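Local coordinates for protein GCN5-related N-acetyltransferase:Aminotransferase, class-II (Rhodopseudomonas palustris, PDB 2FIW) that binds acetyl coenzyme A and, as a member of the GCN5-related N-acetyltransferase family, probably transfers its acetyl group to an amine substrate, at residues A22-A34 against D86-D98. Numbering follows the deposited sequence.
Sequences AAIFVASIEQLTA and DMLYVHPDYVGRD. With ACO (acetyl coenzyme *a), chain C.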
loop_
_atom_site.group_PDB
_atom_site.type_symbol
_atom_site.label_atom_id
_atom_site.label_comp_id
_atom_site.label_asym_id
_atom_site.label_seq_id
_atom_site.Cartn_x
_atom_site.Cartn_y
_atom_site.Cartn_z
ATOM N N ALA A 22 -8.829 4.384 6.612
ATOM C CA ALA A 22 -8.448 5.773 6.432
ATOM C C ALA A 22 -7.482 6.181 7.520
ATOM O O ALA A 22 -6.571 6.937 7.257
ATOM C CB ALA A 22 -9.684 6.694 6.419
ATOM N N ALA A 23 -7.671 5.637 8.722
ATOM C CA ALA A 23 -6.791 5.856 9.857
ATOM C C ALA A 23 -5.404 5.209 9.732
ATOM O O ALA A 23 -4.400 5.793 10.155
ATOM C CB ALA A 23 -7.475 5.417 11.134
ATOM N N ILE A 24 -5.332 4.014 9.155
ATOM C CA ILE A 24 -4.033 3.348 8.934
ATOM C C ILE A 24 -3.240 4.106 7.871
ATOM O O ILE A 24 -2.018 4.224 7.953
ATOM C CB ILE A 24 -4.214 1.855 8.488
ATOM C CG1 ILE A 24 -4.638 0.981 9.673
ATOM C CG2 ILE A 24 -2.941 1.306 7.866
ATOM C CD1 ILE A 24 -5.330 -0.322 9.265
ATOM N N PHE A 25 -3.969 4.600 6.871
ATOM C CA PHE A 25 -3.433 5.289 5.710
ATOM C C PHE A 25 -2.781 6.622 6.128
ATOM O O PHE A 25 -1.611 6.867 5.804
ATOM C CB PHE A 25 -4.579 5.467 4.706
ATOM C CG PHE A 25 -4.302 6.419 3.564
ATOM C CD1 PHE A 25 -4.715 7.758 3.635
ATOM C CD2 PHE A 25 -3.735 5.955 2.379
ATOM C CE1 PHE A 25 -4.502 8.621 2.564
ATOM C CE2 PHE A 25 -3.509 6.796 1.310
ATOM C CZ PHE A 25 -3.897 8.137 1.385
ATOM N N VAL A 26 -3.511 7.457 6.870
ATOM C CA VAL A 26 -2.943 8.733 7.295
ATOM C C VAL A 26 -1.817 8.553 8.318
ATOM O O VAL A 26 -0.839 9.293 8.257
ATOM C CB VAL A 26 -3.992 9.823 7.761
ATOM C CG1 VAL A 26 -5.291 9.717 7.012
ATOM C CG2 VAL A 26 -4.209 9.802 9.239
ATOM N N ALA A 27 -1.934 7.585 9.236
ATOM C CA ALA A 27 -0.896 7.378 10.246
ATOM C C ALA A 27 0.385 6.832 9.630
ATOM O O ALA A 27 1.482 7.197 10.034
ATOM C CB ALA A 27 -1.395 6.476 11.331
ATOM N N SER A 28 0.233 5.957 8.642
ATOM C CA SER A 28 1.351 5.392 7.877
ATOM C C SER A 28 2.133 6.484 7.135
ATOM O O SER A 28 3.359 6.501 7.133
ATOM C CB SER A 28 0.803 4.378 6.874
ATOM O OG SER A 28 1.844 3.692 6.207
ATOM N N ILE A 29 1.399 7.391 6.495
ATOM C CA ILE A 29 1.979 8.513 5.771
ATOM C C ILE A 29 2.690 9.520 6.707
ATOM O O ILE A 29 3.854 9.864 6.485
ATOM C CB ILE A 29 0.908 9.191 4.902
ATOM C CG1 ILE A 29 0.486 8.232 3.774
ATOM C CG2 ILE A 29 1.383 10.580 4.374
ATOM C CD1 ILE A 29 -0.823 8.618 3.118
ATOM N N GLU A 30 1.985 9.992 7.730
ATOM C CA GLU A 30 2.548 10.946 8.684
ATOM C C GLU A 30 3.872 10.433 9.229
ATOM O O GLU A 30 4.915 11.096 9.129
ATOM C CB GLU A 30 1.571 11.175 9.840
ATOM C CG GLU A 30 0.298 11.932 9.453
ATOM C CD GLU A 30 -0.691 12.042 10.600
ATOM O OE1 GLU A 30 -0.603 11.232 11.559
ATOM O OE2 GLU A 30 -1.563 12.937 10.532
ATOM N N GLN A 31 3.823 9.216 9.758
ATOM C CA GLN A 31 4.924 8.667 10.555
ATOM C C GLN A 31 6.023 7.946 9.778
ATOM O O GLN A 31 7.124 7.784 10.309
ATOM C CB GLN A 31 4.388 7.765 11.686
ATOM C CG GLN A 31 3.373 8.468 12.627
ATOM C CD GLN A 31 2.905 7.592 13.810
ATOM O OE1 GLN A 31 3.721 6.976 14.522
ATOM N NE2 GLN A 31 1.577 7.548 14.029
ATOM N N LEU A 32 5.772 7.495 8.545
ATOM C CA LEU A 32 6.785 6.657 7.875
ATOM C C LEU A 32 7.490 7.256 6.671
ATOM O O LEU A 32 8.355 6.615 6.081
ATOM C CB LEU A 32 6.227 5.263 7.532
ATOM C CG LEU A 32 5.644 4.446 8.691
ATOM C CD1 LEU A 32 4.750 3.334 8.182
ATOM C CD2 LEU A 32 6.752 3.902 9.621
ATOM N N THR A 33 7.141 8.487 6.315
ATOM C CA THR A 33 7.591 9.054 5.040
ATOM C C THR A 33 8.484 10.306 5.152
ATOM O O THR A 33 8.815 10.902 4.132
ATOM C CB THR A 33 6.390 9.377 4.110
ATOM O OG1 THR A 33 5.633 10.444 4.676
ATOM C CG2 THR A 33 5.468 8.160 3.938
ATOM N N ALA A 34 8.862 10.690 6.376
ATOM C CA ALA A 34 9.554 11.961 6.639
ATOM C C ALA A 34 10.906 12.079 5.956
ATOM O O ALA A 34 11.323 13.178 5.584
ATOM C CB ALA A 34 9.695 12.213 8.143
ATOM N N ASP A 86 -2.154 -0.727 -6.226
ATOM C CA ASP A 86 -2.625 0.637 -6.064
ATOM C C ASP A 86 -2.275 1.230 -4.697
ATOM O O ASP A 86 -1.990 2.418 -4.594
ATOM C CB ASP A 86 -4.134 0.697 -6.295
ATOM C CG ASP A 86 -4.648 2.121 -6.446
ATOM O OD1 ASP A 86 -4.094 2.873 -7.274
ATOM O OD2 ASP A 86 -5.609 2.489 -5.743
HETATM N N MSE A 87 -2.295 0.398 -3.660
HETATM C CA MSE A 87 -2.126 0.840 -2.282
HETATM C C MSE A 87 -1.490 -0.232 -1.420
HETATM O O MSE A 87 -1.785 -1.425 -1.576
HETATM C CB MSE A 87 -3.474 1.245 -1.686
HETATM C CG MSE A 87 -4.137 2.383 -2.435
HETATM SE SE MSE A 87 -5.709 3.036 -1.576
HETATM C CE MSE A 87 -6.791 1.596 -1.879
ATOM N N LEU A 88 -0.609 0.214 -0.524
ATOM C CA LEU A 88 0.059 -0.614 0.475
ATOM C C LEU A 88 0.364 0.283 1.658
ATOM O O LEU A 88 1.197 1.177 1.544
ATOM C CB LEU A 88 1.378 -1.170 -0.062
ATOM C CG LEU A 88 1.927 -2.491 0.507
ATOM C CD1 LEU A 88 3.453 -2.513 0.508
ATOM C CD2 LEU A 88 1.382 -2.951 1.861
ATOM N N TYR A 89 -0.315 0.068 2.778
ATOM C CA TYR A 89 -0.156 0.916 3.967
ATOM C C TYR A 89 -0.239 0.066 5.229
ATOM O O TYR A 89 -1.273 -0.530 5.529
ATOM C CB TYR A 89 -1.194 2.064 3.991
ATOM C CG TYR A 89 -1.053 2.978 2.809
ATOM C CD1 TYR A 89 -0.184 4.074 2.853
ATOM C CD2 TYR A 89 -1.748 2.727 1.619
ATOM C CE1 TYR A 89 -0.013 4.912 1.740
ATOM C CE2 TYR A 89 -1.592 3.551 0.494
ATOM C CZ TYR A 89 -0.724 4.648 0.564
ATOM O OH TYR A 89 -0.546 5.473 -0.537
ATOM N N VAL A 90 0.871 -0.012 5.942
ATOM C CA VAL A 90 0.939 -0.682 7.236
ATOM C C VAL A 90 0.962 0.383 8.319
ATOM O O VAL A 90 1.640 1.393 8.164
ATOM C CB VAL A 90 2.206 -1.577 7.330
ATOM C CG1 VAL A 90 2.307 -2.287 8.725
ATOM C CG2 VAL A 90 2.209 -2.594 6.174
ATOM N N HIS A 91 0.224 0.168 9.404
ATOM C CA HIS A 91 0.212 1.108 10.522
ATOM C C HIS A 91 1.640 1.252 11.045
ATOM O O HIS A 91 2.367 0.253 11.076
ATOM C CB HIS A 91 -0.730 0.621 11.635
ATOM C CG HIS A 91 -1.081 1.680 12.630
ATOM N ND1 HIS A 91 -0.337 1.903 13.773
ATOM C CD2 HIS A 91 -2.065 2.610 12.632
ATOM C CE1 HIS A 91 -0.861 2.917 14.444
ATOM N NE2 HIS A 91 -1.915 3.360 13.778
ATOM N N PRO A 92 2.065 2.489 11.409
ATOM C CA PRO A 92 3.437 2.724 11.899
ATOM C C PRO A 92 3.835 1.902 13.139
ATOM O O PRO A 92 4.991 1.556 13.296
ATOM C CB PRO A 92 3.455 4.219 12.219
ATOM C CG PRO A 92 2.063 4.656 12.230
ATOM C CD PRO A 92 1.295 3.745 11.350
ATOM N N ASP A 93 2.870 1.574 13.990
ATOM C CA ASP A 93 3.118 0.721 15.142
ATOM C C ASP A 93 3.358 -0.756 14.811
ATOM O O ASP A 93 3.768 -1.512 15.686
ATOM C CB ASP A 93 1.994 0.890 16.170
ATOM C CG ASP A 93 2.019 2.272 16.824
ATOM O OD1 ASP A 93 3.134 2.799 17.028
ATOM O OD2 ASP A 93 0.944 2.840 17.117
ATOM N N TYR A 94 3.148 -1.158 13.554
ATOM C CA TYR A 94 3.253 -2.576 13.193
ATOM C C TYR A 94 4.169 -2.896 12.031
ATOM O O TYR A 94 4.091 -3.996 11.457
ATOM C CB TYR A 94 1.874 -3.162 12.955
ATOM C CG TYR A 94 1.014 -3.093 14.190
ATOM C CD1 TYR A 94 1.034 -4.124 15.131
ATOM C CD2 TYR A 94 0.200 -1.991 14.429
ATOM C CE1 TYR A 94 0.260 -4.067 16.271
ATOM C CE2 TYR A 94 -0.578 -1.915 15.579
ATOM C CZ TYR A 94 -0.541 -2.959 16.492
ATOM O OH TYR A 94 -1.327 -2.894 17.616
ATOM N N VAL A 95 5.042 -1.951 11.688
ATOM C CA VAL A 95 5.986 -2.122 10.575
ATOM C C VAL A 95 7.119 -3.054 11.003
ATOM O O VAL A 95 7.314 -3.268 12.195
ATOM C CB VAL A 95 6.526 -0.742 10.039
ATOM C CG1 VAL A 95 5.413 0.035 9.392
ATOM C CG2 VAL A 95 7.159 0.090 11.163
ATOM N N GLY A 96 7.837 -3.629 10.041
ATOM C CA GLY A 96 8.903 -4.594 10.338
ATOM C C GLY A 96 8.443 -5.949 10.889
ATOM O O GLY A 96 9.194 -6.636 11.590
ATOM N N ARG A 97 7.218 -6.353 10.565
ATOM C CA ARG A 97 6.614 -7.539 11.150
ATOM C C ARG A 97 6.123 -8.470 10.043
ATOM O O ARG A 97 5.316 -9.362 10.288
ATOM C CB ARG A 97 5.460 -7.118 12.072
ATOM C CG ARG A 97 5.927 -6.700 13.447
ATOM C CD ARG A 97 5.001 -5.717 14.136
ATOM N NE ARG A 97 4.258 -6.317 15.229
ATOM C CZ ARG A 97 3.923 -5.704 16.372
ATOM N NH1 ARG A 97 4.279 -4.441 16.621
ATOM N NH2 ARG A 97 3.222 -6.377 17.286
ATOM N N ASP A 98 6.625 -8.246 8.828
ATOM C CA ASP A 98 6.175 -8.929 7.605
ATOM C C ASP A 98 4.679 -8.785 7.243
ATOM O O ASP A 98 4.126 -9.613 6.523
ATOM C CB ASP A 98 6.648 -10.391 7.578
ATOM C CG ASP A 98 8.144 -10.521 7.286
ATOM O OD1 ASP A 98 8.751 -11.521 7.738
ATOM O OD2 ASP A 98 8.723 -9.621 6.625
HETATM N N1A ACO C . 13.660 -8.273 11.833
HETATM C C2A ACO C . 14.266 -7.454 10.950
HETATM N N3A ACO C . 13.652 -7.067 9.816
HETATM C C4A ACO C . 12.383 -7.477 9.502
HETATM C C5A ACO C . 11.693 -8.316 10.360
HETATM C C6A ACO C . 12.398 -8.734 11.610
HETATM N N6A ACO C . 11.801 -9.557 12.507
HETATM N N7A ACO C . 10.482 -8.560 9.809
HETATM C C8A ACO C . 10.424 -7.881 8.638
HETATM N N9A ACO C . 11.583 -7.234 8.455
HETATM C C1B ACO C . 11.991 -6.351 7.328
HETATM C C2B ACO C . 11.945 -6.993 5.954
HETATM O O2B ACO C . 13.133 -7.744 5.698
HETATM C C3B ACO C . 11.842 -5.773 5.054
HETATM O O3B ACO C . 13.127 -5.353 4.592
HETATM P P3B ACO C . 13.322 -4.515 3.218
HETATM O O7A ACO C . 12.881 -3.082 3.494
HETATM O O8A ACO C . 12.427 -5.211 2.219
HETATM O O9A ACO C . 14.804 -4.670 2.952
HETATM C C4B ACO C . 11.211 -4.674 5.919
HETATM O O4B ACO C . 11.190 -5.164 7.261
HETATM C C5B ACO C . 9.780 -4.335 5.498
HETATM O O5B ACO C . 9.063 -5.567 5.331
HETATM P P1A ACO C . 7.600 -5.824 5.949
HETATM O O1A ACO C . 7.693 -5.905 7.459
HETATM O O2A ACO C . 7.043 -6.976 5.144
HETATM O O3A ACO C . 6.845 -4.469 5.495
HETATM P P2A ACO C . 6.077 -3.496 6.495
HETATM O O4A ACO C . 7.105 -2.787 7.332
HETATM O O5A ACO C . 4.991 -4.293 7.160
HETATM O O6A ACO C . 5.374 -2.429 5.500
HETATM C CBP ACO C . 5.417 -0.512 3.912
HETATM C CCP ACO C . 5.985 -1.881 4.322
HETATM C CDP ACO C . 6.265 0.013 2.759
HETATM C CEP ACO C . 3.968 -0.662 3.478
HETATM C CAP ACO C . 5.437 0.482 5.099
HETATM O OAP ACO C . 6.778 0.856 5.459
HETATM C C9P ACO C . 4.557 1.725 4.997
HETATM O O9P ACO C . 3.295 1.687 5.411
HETATM N N8P ACO C . 5.043 2.807 4.545
HETATM C C7P ACO C . 4.423 4.131 4.400
HETATM C C6P ACO C . 3.348 4.206 3.315
HETATM C C5P ACO C . 3.968 3.870 1.993
HETATM O O5P ACO C . 5.056 4.328 1.671
HETATM N N4P ACO C . 3.275 3.046 1.222
HETATM C C3P ACO C . 3.691 2.561 -0.079
HETATM C C2P ACO C . 3.268 3.599 -1.106
HETATM S S1P ACO C . 3.326 2.733 -2.629
HETATM C C ACO C . 1.731 2.422 -3.000
HETATM O O ACO C . 0.881 2.399 -2.116
HETATM C CH3 ACO C . 1.408 2.213 -4.267
#
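Ile24 lays its CG2 methyl against the backbone where the strand 84-90 ends, 3.4 Å from Tyr89 O, while CG1 reaches the edge of the His91 ring. One residue on, Phe25 turns its edge to the face of Tyr89 in a T-shaped pair, ring planes at 65° and centroids 4.8 Å apart. Its CG stands anti to the backbone N (chi1 167°), which swings the ring alongside the tyrosine, with CE2 3.6 Å from Tyr89 CZ. The phenol's far end is tied down by Trp45, whose NE1 is hydrogen-bonded to Tyr89 OH. Ala27 packs its CB on Pro92 CD, and Pro92 CG lies 3.4 Å from Ala27 O. Ser28 is the polar point of the interface: OG lies near the plane of the Tyr89 ring, at its edge, 3.0 Å from Val90 O and 2.6 Å from ACO O9P. Ile29 brings CG1 obliquely to Tyr89 CE1, and the amide of Gln31 rests on Pro92, CD being 3.4 Å from Pro92 CG. Leu32 sets CD1 3.6 Å from Val95 CG1 and against the pantetheine arm. Helix 22-32 and strand 86-90 cross at 78°, and that arm passes Ser28 and Leu32 while pairing with the strand: Val90 N donates to ACO O9P and Leu88 O accepts from ACO N4P. Gly96 N then binds ACO O4A in a nearly straight bond, and Asp98 N binds O1A on the other phosphate. Strand pairing with pantetheine and turn amides holding the pyrophosphate, just before helix 99-112, form part of the acetyl-CoA site characteristic of the GNAT fold.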